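Local atomic coordinates of L-threonine dehydrogenase (Flavobacterium frigidimaris, PDB entry 2YY7), a protein that probably oxidises L-threonine at its 3-hydroxyl group, using NAD as cofactor, as an epimerase-like member of the short-chain dehydrogenase/reductase superfamily. Residues V189-K194 with T250-E255. Sequence-based numbering, arbitrary orientation.
Sequences VDIFYK and TEIANE
I191 and I252 reach past each other in opposite directions between helices 187-197 and 249-257, each placing a methyl group beside the other's branch. I191 has CG1 anti to the backbone N (chi1 -169°) and its chain stays extended, which carries CD1 across to the second helix. There CD1 settles in the hollow between I252 and A253: CG2 of I252 forms one wall at 4.0 Å from CD1 of I191, and the small A253 forms the other, its CB also 4.0 Å from that CD1. Because A253 ends at CB, the I191 methyl gets equally near the backbone, 4.0 Å from the CA of A253.

I252 returns the approach. Its CD1 enters the notch between I191 and F192, 4.1 Å from CG2 of I191 and 3.7 Å from CE2 of F192; CZ of F192 lies slightly farther from the same methyl. The ring meets that methyl obliquely.

The segment axes approach to 10.8 Å and cross at -32°, and the closest CA pair, I191 and A253, is 7.6 Å apart. Side chains therefore bridge most of the gap, burying a modest 155 Å² in total. All four residues are buried: F263 and I265 touch both I191 and A253, while M307 of helix 300-311 touches F192. The side chain of I252 lies about 13 Å from the bound NAD. The result is a small apolar core in which two inclined helices, running in the same general direction, pack beside the two-stranded parallel sheet 200-203/264-267, consistent with the smaller C-terminal substrate-binding lobe that accompanies the Rossmann fold in extended SDR enzymes.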
# COMPACT_ATOMS: atom_id res chain seq x y z
N VAL A 189 -11.95 22.48 -13.45
CA VAL A 189 -12.47 23.58 -12.66
C VAL A 189 -11.91 24.86 -13.27
O VAL A 189 -12.65 25.79 -13.60
CB VAL A 189 -12.03 23.47 -11.18
CG1 VAL A 189 -12.47 24.72 -10.40
CG2 VAL A 189 -12.64 22.23 -10.56
N ASP A 190 -10.59 24.89 -13.44
CA ASP A 190 -9.91 26.05 -14.01
C ASP A 190 -10.52 26.50 -15.35
O ASP A 190 -10.70 27.69 -15.59
CB ASP A 190 -8.43 25.74 -14.21
CG ASP A 190 -7.68 25.61 -12.91
OD1 ASP A 190 -6.50 25.18 -12.94
OD2 ASP A 190 -8.25 25.94 -11.85
N ILE A 191 -10.83 25.53 -16.20
CA ILE A 191 -11.39 25.81 -17.52
C ILE A 191 -12.63 26.71 -17.42
O ILE A 191 -12.88 27.52 -18.31
CB ILE A 191 -11.76 24.50 -18.25
CG1 ILE A 191 -12.10 24.78 -19.71
CG2 ILE A 191 -12.92 23.81 -17.54
CD1 ILE A 191 -12.30 23.52 -20.54
N PHE A 192 -13.39 26.56 -16.35
CA PHE A 192 -14.58 27.39 -16.16
C PHE A 192 -14.20 28.82 -15.80
O PHE A 192 -14.75 29.77 -16.36
CB PHE A 192 -15.49 26.78 -15.08
CG PHE A 192 -16.35 25.64 -15.58
CD1 PHE A 192 -17.51 25.89 -16.31
CD2 PHE A 192 -16.00 24.32 -15.32
CE1 PHE A 192 -18.31 24.84 -16.79
CE2 PHE A 192 -16.79 23.26 -15.79
CZ PHE A 192 -17.94 23.53 -16.52
N TYR A 193 -13.25 28.99 -14.88
CA TYR A 193 -12.84 30.33 -14.49
C TYR A 193 -12.20 31.11 -15.63
O TYR A 193 -12.46 32.31 -15.79
CB TYR A 193 -11.88 30.27 -13.29
CG TYR A 193 -12.58 29.93 -11.99
CD1 TYR A 193 -12.81 28.61 -11.62
CD2 TYR A 193 -13.06 30.94 -11.15
CE1 TYR A 193 -13.50 28.29 -10.44
CE2 TYR A 193 -13.75 30.64 -9.98
CZ TYR A 193 -13.97 29.31 -9.63
OH TYR A 193 -14.67 29.02 -8.49
N LYS A 194 -11.36 30.44 -16.42
CA LYS A 194 -10.68 31.08 -17.53
C LYS A 194 -11.62 31.32 -18.72
O LYS A 194 -11.47 32.30 -19.44
CB LYS A 194 -9.48 30.25 -17.99
CG LYS A 194 -8.43 30.02 -16.92
CD LYS A 194 -7.84 31.32 -16.42
CE LYS A 194 -6.80 31.05 -15.35
NZ LYS A 194 -6.33 32.29 -14.69
N THR A 250 -11.56 18.01 -24.57
CA THR A 250 -12.25 18.43 -25.79
C THR A 250 -13.76 18.46 -25.54
O THR A 250 -14.44 19.41 -25.94
CB THR A 250 -11.97 17.47 -26.98
OG1 THR A 250 -10.57 17.46 -27.28
CG2 THR A 250 -12.74 17.91 -28.22
N GLU A 251 -14.27 17.43 -24.88
CA GLU A 251 -15.70 17.36 -24.61
C GLU A 251 -16.20 18.43 -23.64
O GLU A 251 -17.23 19.05 -23.90
CB GLU A 251 -16.09 15.97 -24.10
CG GLU A 251 -15.76 14.84 -25.08
CD GLU A 251 -16.01 13.45 -24.51
OE1 GLU A 251 -15.50 13.16 -23.41
OE2 GLU A 251 -16.69 12.65 -25.17
N ILE A 252 -15.49 18.67 -22.54
CA ILE A 252 -15.96 19.68 -21.60
C ILE A 252 -15.82 21.08 -22.20
O ILE A 252 -16.63 21.96 -21.93
CB ILE A 252 -15.24 19.61 -20.22
CG1 ILE A 252 -15.78 20.72 -19.31
CG2 ILE A 252 -13.73 19.76 -20.39
CD1 ILE A 252 -15.41 20.57 -17.85
N ALA A 253 -14.79 21.28 -23.02
CA ALA A 253 -14.57 22.57 -23.66
C ALA A 253 -15.71 22.81 -24.66
O ALA A 253 -16.19 23.93 -24.82
CB ALA A 253 -13.22 22.59 -24.37
N ASN A 254 -16.14 21.75 -25.34
CA ASN A 254 -17.22 21.85 -26.31
C ASN A 254 -18.56 22.14 -25.63
O ASN A 254 -19.40 22.86 -26.18
CB ASN A 254 -17.35 20.56 -27.14
CG ASN A 254 -16.27 20.44 -28.20
OD1 ASN A 254 -15.65 21.43 -28.59
ND2 ASN A 254 -16.05 19.22 -28.69
N GLU A 255 -18.76 21.59 -24.44
CA GLU A 255 -20.00 21.84 -23.72
C GLU A 255 -20.03 23.31 -23.29
O GLU A 255 -21.08 23.96 -23.35
CB GLU A 255 -20.10 20.94 -22.49
CG GLU A 255 -21.47 20.97 -21.83
CD GLU A 255 -22.57 20.42 -22.74
OE1 GLU A 255 -23.74 20.76 -22.51
OE2 GLU A 255 -22.24 19.65 -23.67